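Local coordinates for Glyoxalase/bleomycin resisance protein/dioxygenase (Streptomyces sp. CB03234, PDB 5UJP), which binds calcium and riboflavin and, as a member of the glyoxalase/bleomycin resistance/dioxygenase superfamily, may have dioxygenase activity, at residues D17-T22 with N108-N113; L28-G33 with R37-A42; R80-E83 with A87-G90. One frame throughout, in Å; residues are numbered along the deposited sequence.

Interaction 1: residues D17-T22 with N108-N113; sequences DFYVET and NVIGLN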
# COMPACT_ATOMS: atom_id res chain seq x y z
N ASP A 17 1.37 3.69 -19.50
CA ASP A 17 0.39 4.48 -20.24
C ASP A 17 -0.79 4.84 -19.35
O ASP A 17 -1.25 5.98 -19.32
CB ASP A 17 -0.15 3.69 -21.43
CG ASP A 17 0.87 3.46 -22.54
OD1 ASP A 17 1.89 4.18 -22.64
OD2 ASP A 17 0.62 2.53 -23.32
N PHE A 18 -1.32 3.84 -18.64
CA PHE A 18 -2.52 4.08 -17.82
C PHE A 18 -2.24 5.03 -16.67
O PHE A 18 -2.94 6.04 -16.50
CB PHE A 18 -3.07 2.75 -17.30
CG PHE A 18 -4.33 2.93 -16.48
CD1 PHE A 18 -5.55 3.13 -17.11
CD2 PHE A 18 -4.29 2.90 -15.08
CE1 PHE A 18 -6.70 3.32 -16.35
CE2 PHE A 18 -5.44 3.07 -14.33
CZ PHE A 18 -6.65 3.27 -14.98
N TYR A 19 -1.23 4.73 -15.84
CA TYR A 19 -1.05 5.51 -14.61
C TYR A 19 -0.51 6.90 -14.91
O TYR A 19 -0.91 7.87 -14.27
CB TYR A 19 -0.15 4.80 -13.59
CG TYR A 19 -0.89 3.67 -12.91
CD1 TYR A 19 -1.62 3.89 -11.73
CD2 TYR A 19 -0.84 2.38 -13.43
CE1 TYR A 19 -2.30 2.89 -11.12
CE2 TYR A 19 -1.54 1.33 -12.80
CZ TYR A 19 -2.26 1.60 -11.65
OH TYR A 19 -2.97 0.57 -11.00
N VAL A 20 0.44 7.00 -15.82
CA VAL A 20 1.05 8.30 -16.08
C VAL A 20 0.19 9.12 -17.03
O VAL A 20 -0.15 10.29 -16.75
CB VAL A 20 2.48 8.12 -16.63
CG1 VAL A 20 3.12 9.49 -16.92
CG2 VAL A 20 3.34 7.30 -15.65
N GLU A 21 -0.15 8.56 -18.19
CA GLU A 21 -0.81 9.38 -19.20
C GLU A 21 -2.32 9.49 -18.96
O GLU A 21 -2.87 10.59 -19.00
CB GLU A 21 -0.49 8.84 -20.60
CG GLU A 21 0.99 8.69 -20.91
CD GLU A 21 1.69 10.01 -21.08
OE1 GLU A 21 1.18 10.86 -21.84
OE2 GLU A 21 2.77 10.20 -20.48
N THR A 22 -3.00 8.37 -18.72
CA THR A 22 -4.44 8.38 -18.57
C THR A 22 -4.86 8.95 -17.22
O THR A 22 -5.62 9.92 -17.17
CB THR A 22 -5.00 6.98 -18.78
OG1 THR A 22 -4.72 6.57 -20.13
CG2 THR A 22 -6.51 6.96 -18.52
N ASN A 108 -6.64 -4.10 -11.00
CA ASN A 108 -6.30 -3.53 -9.69
C ASN A 108 -7.25 -2.38 -9.39
O ASN A 108 -7.53 -1.56 -10.27
CB ASN A 108 -4.87 -2.99 -9.71
CG ASN A 108 -3.84 -4.06 -9.90
OD1 ASN A 108 -3.78 -5.00 -9.08
ND2 ASN A 108 -3.00 -3.93 -10.93
N VAL A 109 -7.74 -2.31 -8.16
CA VAL A 109 -8.68 -1.26 -7.78
C VAL A 109 -7.92 -0.20 -6.99
O VAL A 109 -7.28 -0.51 -5.96
CB VAL A 109 -9.83 -1.82 -6.92
CG1 VAL A 109 -10.81 -0.69 -6.53
CG2 VAL A 109 -10.58 -2.90 -7.67
N ILE A 110 -8.00 1.03 -7.47
CA ILE A 110 -7.37 2.19 -6.83
C ILE A 110 -8.50 3.01 -6.23
O ILE A 110 -9.46 3.34 -6.93
CB ILE A 110 -6.57 3.04 -7.83
CG1 ILE A 110 -5.60 2.14 -8.64
CG2 ILE A 110 -5.95 4.24 -7.12
CD1 ILE A 110 -4.51 1.49 -7.79
N GLY A 111 -8.43 3.30 -4.93
CA GLY A 111 -9.41 4.14 -4.27
C GLY A 111 -8.89 5.56 -4.08
O GLY A 111 -7.70 5.77 -3.85
N LEU A 112 -9.80 6.53 -4.18
CA LEU A 112 -9.50 7.94 -3.93
C LEU A 112 -10.45 8.40 -2.84
O LEU A 112 -11.64 8.10 -2.90
CB LEU A 112 -9.75 8.80 -5.18
CG LEU A 112 -8.89 8.45 -6.39
CD1 LEU A 112 -9.36 9.29 -7.61
CD2 LEU A 112 -7.45 8.68 -6.10
N ASN A 113 -9.94 9.13 -1.87
CA ASN A 113 -10.76 9.61 -0.76
C ASN A 113 -10.41 11.06 -0.49
O ASN A 113 -9.25 11.41 -0.36
CB ASN A 113 -10.58 8.75 0.49
CG ASN A 113 -11.52 9.16 1.62
OD1 ASN A 113 -12.72 9.22 1.44
ND2 ASN A 113 -10.97 9.41 2.80
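Tyr19 reaches from helix 12-23 to Ile110 on strand 109-113; the CA atoms of the two residues are 10.6 Å apart, and the gap is bridged by the phenol end of Tyr19. At the start of the helical segment, Asp17 O receives Thr22 N at 3.0 Å, a wider pi-type turn in which the bond from Glu21 N to the same oxygen is weak. Phe18 follows, buried, with its ring against Asp104 and Pro105 of the loop before the strand. Its CD2 stands 3.8 Å above one face of the Tyr19 ring, offset toward the rim, and probably limits the rotation of that ring. In Tyr19 the ring leaves beside the backbone N, with CG opposite the carbonyl carbon (chi1 -75°), and this carries the hydroxyl across to the strand. Ile110 comes from the opposite direction: CG1 lies at the ring edge near its plane, 4.2 Å from Tyr19 CE1, and CD1 is 3.7 Å from Tyr19 OH. The contact brings together the two four-stranded mixed sheets of the vicinal oxygen chelate fold, each with strand order 1-4-3-2. Tyr19 packs on Val7, Leu50 and Leu52 of the sheet of strands 3-8, 48-53, 37-42 and 26-30, whereas Ile110 lies on an inner strand of the other sheet. The tyrosine hydroxyl is satisfied by a hydrogen bond with Asp104 OD2, an oxygen that Asn108 ND2 shares, so the carboxylate ties the phenol to the amide of a residue whose CB is only 4.2 Å from Tyr19 OH. Asn108 is held further through Pro8 O and Leu64 N. Beyond Tyr19, Thr22 turns its side chain to Val86 instead of to the strand.

Interaction 2: residues L28-G33 with R37-A42; sequences LADQPG and RWLQVA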
# COMPACT_ATOMS: atom_id res chain seq x y z
N LEU A 28 8.00 9.13 -11.54
CA LEU A 28 9.18 9.40 -10.73
C LEU A 28 10.42 8.66 -11.21
O LEU A 28 11.54 9.15 -11.00
CB LEU A 28 8.93 9.04 -9.26
CG LEU A 28 7.78 9.78 -8.58
CD1 LEU A 28 7.70 9.42 -7.11
CD2 LEU A 28 7.90 11.30 -8.82
N ALA A 29 10.27 7.48 -11.79
CA ALA A 29 11.44 6.74 -12.23
C ALA A 29 10.98 5.66 -13.19
O ALA A 29 9.86 5.16 -13.08
CB ALA A 29 12.11 6.04 -11.04
N ASP A 30 11.86 5.34 -14.15
CA ASP A 30 11.65 4.24 -15.09
C ASP A 30 13.05 3.78 -15.49
O ASP A 30 13.63 4.30 -16.44
CB ASP A 30 10.87 4.71 -16.30
CG ASP A 30 10.49 3.57 -17.23
OD1 ASP A 30 10.94 2.43 -16.97
OD2 ASP A 30 9.72 3.80 -18.19
N GLN A 31 13.58 2.82 -14.75
CA GLN A 31 14.99 2.47 -14.85
C GLN A 31 15.14 1.04 -14.36
O GLN A 31 14.26 0.52 -13.68
CB GLN A 31 15.84 3.42 -13.97
CG GLN A 31 15.49 3.36 -12.49
CD GLN A 31 16.10 4.46 -11.65
OE1 GLN A 31 16.09 5.64 -12.03
NE2 GLN A 31 16.63 4.09 -10.48
N PRO A 32 16.22 0.37 -14.73
CA PRO A 32 16.46 -0.98 -14.20
C PRO A 32 16.52 -0.98 -12.68
O PRO A 32 17.12 -0.10 -12.05
CB PRO A 32 17.82 -1.35 -14.80
CG PRO A 32 17.90 -0.58 -16.06
CD PRO A 32 17.19 0.74 -15.78
N GLY A 33 15.90 -2.01 -12.08
CA GLY A 33 15.97 -2.29 -10.67
C GLY A 33 16.52 -3.69 -10.40
O GLY A 33 16.86 -4.44 -11.31
N ARG A 37 12.18 -4.06 -14.21
CA ARG A 37 12.01 -2.64 -14.53
C ARG A 37 11.36 -1.92 -13.36
O ARG A 37 10.25 -2.27 -12.95
CB ARG A 37 11.15 -2.55 -15.79
CG ARG A 37 10.85 -1.14 -16.23
CD ARG A 37 9.95 -1.19 -17.49
NE ARG A 37 9.60 0.13 -17.98
CZ ARG A 37 8.81 0.32 -19.02
NH1 ARG A 37 8.31 -0.73 -19.68
NH2 ARG A 37 8.51 1.55 -19.42
N TRP A 38 12.07 -0.93 -12.80
CA TRP A 38 11.56 -0.14 -11.68
C TRP A 38 10.80 1.04 -12.25
O TRP A 38 11.40 1.98 -12.79
CB TRP A 38 12.70 0.30 -10.75
CG TRP A 38 12.20 1.09 -9.55
CD1 TRP A 38 11.98 2.45 -9.47
CD2 TRP A 38 11.79 0.55 -8.28
NE1 TRP A 38 11.52 2.78 -8.21
CE2 TRP A 38 11.37 1.63 -7.47
CE3 TRP A 38 11.75 -0.75 -7.75
CZ2 TRP A 38 10.92 1.45 -6.16
CZ3 TRP A 38 11.32 -0.92 -6.44
CH2 TRP A 38 10.90 0.18 -5.67
N LEU A 39 9.47 1.00 -12.14
CA LEU A 39 8.57 1.96 -12.76
C LEU A 39 7.72 2.52 -11.62
O LEU A 39 6.87 1.82 -11.07
CB LEU A 39 7.71 1.22 -13.78
CG LEU A 39 6.64 2.06 -14.51
CD1 LEU A 39 7.22 3.32 -15.20
CD2 LEU A 39 5.85 1.16 -15.50
N GLN A 40 7.98 3.78 -11.26
CA GLN A 40 7.45 4.37 -10.04
C GLN A 40 6.69 5.65 -10.37
O GLN A 40 7.21 6.51 -11.08
CB GLN A 40 8.58 4.65 -9.05
CG GLN A 40 8.11 5.17 -7.70
CD GLN A 40 9.27 5.37 -6.75
OE1 GLN A 40 10.42 5.11 -7.09
NE2 GLN A 40 8.98 5.87 -5.59
N VAL A 41 5.47 5.78 -9.83
CA VAL A 41 4.60 6.93 -10.07
C VAL A 41 4.04 7.44 -8.75
O VAL A 41 4.03 6.74 -7.73
CB VAL A 41 3.46 6.60 -11.06
CG1 VAL A 41 4.07 6.06 -12.33
CG2 VAL A 41 2.46 5.65 -10.46
N ALA A 42 3.57 8.69 -8.76
CA ALA A 42 2.95 9.22 -7.54
C ALA A 42 2.00 10.34 -7.91
O ALA A 42 2.31 11.11 -8.84
CB ALA A 42 4.02 9.77 -6.56
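The beta hairpin formed by strands 26-30 and 37-42 is paired antiparallel, with Ala29 opposite Gln40 and Gln31 opposite Trp38 as hydrogen-bonded pairs. Gln40 N gives a nearly straight bond to Ala29 O at 3.0 Å, and Trp38 N reaches Gln31 O at 2.8 Å. A classic beta bulge interrupts the pattern: Leu28 N (2.8 Å) and Ala29 N (3.3 Å) both donate to Gln40 O, approaching from the same face of its carbonyl plane.

Beside Leu39, Asp30 and Arg37 form a bidentate salt bridge. Arg37 is fully extended and grips side-on, with NE 2.8 Å from Asp30 OD1 and NH2 2.8 Å from Asp30 OD2. The carboxylate and guanidinium planes lie within 11° of each other, and OD2 uses its syn lone pair. Lys16 also pairs with this carboxylate and Glu13 with Arg37 NH2, extending the charge network to helix 12-23.

On the face of Ala29, Gln31 and Gln40, the edge of the Trp38 indole meets Ala29 CB, while its NE1 donates at 2.8 Å to Gln40 OE1 from above the amide carbonyl plane. Gln31 is a riboflavin-binding residue of this protein, although no riboflavin is bound in this model. Strand 37-42 continues the sheet onto strand 48-53, while Trp38 and Gln40 reach Leu4 of strand 3-8, and Leu39 and Val41 pack against helix 12-23.

Interaction 3: residues R80-E83 with A87-G90; sequences RLQE and AVDG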
# COMPACT_ATOMS: atom_id res chain seq x y z
N ARG A 80 -12.84 13.39 -14.85
CA ARG A 80 -11.73 13.28 -15.79
C ARG A 80 -11.50 11.83 -16.16
O ARG A 80 -11.25 11.52 -17.33
CB ARG A 80 -10.48 13.89 -15.16
CG ARG A 80 -9.30 14.01 -16.12
CD ARG A 80 -8.09 14.60 -15.39
NE ARG A 80 -7.00 15.01 -16.28
CZ ARG A 80 -5.93 14.26 -16.56
NH1 ARG A 80 -5.80 13.06 -16.02
NH2 ARG A 80 -4.99 14.72 -17.37
N LEU A 81 -11.55 10.94 -15.18
CA LEU A 81 -11.35 9.52 -15.45
C LEU A 81 -12.42 8.98 -16.40
O LEU A 81 -12.10 8.33 -17.42
CB LEU A 81 -11.31 8.73 -14.14
CG LEU A 81 -10.03 8.95 -13.33
CD1 LEU A 81 -10.23 8.47 -11.90
CD2 LEU A 81 -8.87 8.19 -13.99
N GLN A 82 -13.70 9.23 -16.10
CA GLN A 82 -14.78 8.75 -16.97
C GLN A 82 -14.66 9.33 -18.37
O GLN A 82 -14.91 8.63 -19.36
CB GLN A 82 -16.14 9.06 -16.36
CG GLN A 82 -16.34 8.31 -15.05
CD GLN A 82 -17.77 8.03 -14.64
OE1 GLN A 82 -18.11 6.91 -14.22
NE2 GLN A 82 -18.62 9.04 -14.72
N GLU A 83 -14.27 10.60 -18.48
CA GLU A 83 -14.07 11.19 -19.80
C GLU A 83 -13.02 10.41 -20.58
O GLU A 83 -13.09 10.30 -21.81
CB GLU A 83 -13.59 12.62 -19.62
CG GLU A 83 -14.59 13.66 -19.99
CD GLU A 83 -13.92 14.90 -20.49
OE1 GLU A 83 -13.05 15.43 -19.76
OE2 GLU A 83 -14.22 15.33 -21.62
N ALA A 87 -13.37 3.06 -15.94
CA ALA A 87 -14.51 2.66 -15.13
C ALA A 87 -14.38 3.23 -13.72
O ALA A 87 -13.37 3.00 -13.05
CB ALA A 87 -14.59 1.13 -15.04
N VAL A 88 -15.42 3.93 -13.26
CA VAL A 88 -15.42 4.57 -11.94
C VAL A 88 -16.67 4.19 -11.14
O VAL A 88 -17.79 4.26 -11.65
CB VAL A 88 -15.31 6.10 -12.01
CG1 VAL A 88 -15.48 6.70 -10.64
CG2 VAL A 88 -14.01 6.54 -12.65
N ASP A 89 -16.47 3.84 -9.87
CA ASP A 89 -17.54 3.58 -8.92
C ASP A 89 -17.53 4.73 -7.92
O ASP A 89 -16.55 4.92 -7.18
CB ASP A 89 -17.31 2.25 -8.22
CG ASP A 89 -18.45 1.84 -7.28
OD1 ASP A 89 -19.47 2.54 -7.21
OD2 ASP A 89 -18.33 0.77 -6.63
N GLY A 90 -18.60 5.50 -7.91
CA GLY A 90 -18.66 6.63 -7.01
C GLY A 90 -18.71 7.91 -7.81
O GLY A 90 -18.92 7.87 -9.03
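Apolar contacts dominate where Leu81 and Gln82, near the end of helix 74-83, meet Val88 of strand 88-94. Val88 meets Leu81 with CG2 and Gln82 with both CB and CG2. CG2 does most of the touching: it lies 3.8 Å from Leu81 CB and 3.8 Å from Gln82 CG. This methyl stands opposite the carbonyl carbon of Val88, beside the backbone N (chi1 173° for CG1), a setting that turns it to the helix. Leu81 is buried and meets the valine through its CB, at the root of the side chain, while both Leu81 and Val88 also pack on Phe102 of strand 97-103.

The polar group that takes part is the amide of Gln82, and it does so by van der Waals contact alone. The glutamine chain runs out extended beyond CG and crosses the valine at about a right angle, so that OE1 comes to 3.7 Å from Val88 CB. No hydrogen bond or salt bridge joins the two segments. Gln82 is exposed, and its aliphatic part lies against the valine as a partial cover for it.

In the backbone, Asp89 is hydrogen-bonded to Met101 of strand 97-103; its CB points away from the helix. Helix and strand are linked by a short turn, and Val88 lies against the last helical turn soon after the chain reverses. The arrangement joins helix 74-83 to strand 88-94, outermost within this chain in one of the two mixed sheets of the vicinal oxygen chelate fold, whose strands are 67-70, 109-113, 97-103 and 88-94.

How the interactions relate
Helix 12-23 links the first two contacts: Val20 CG2 of interaction 1 packs at 3.6 Å on Val41 CG1 of interaction 2. Interactions 1 and 3 share the sheet that contains strands 109-113 and 88-94; their centres lie about 10 Å apart and they touch where Thr22 meets Arg80. Interactions 2 and 3, on opposite sides of the chain's centre, have centres about 26 Å apart and do not touch. The side chains of Ala42 (interaction 2) and Ile110 (interaction 1) lie about 10 and 13 Å from the calcium ion. Riboflavin is absent from this model; of its binding residues, Gln31 belongs to interaction 2, and Gln99 lies about 11 Å from Ile110 and 10 Å from Val88, between side chains.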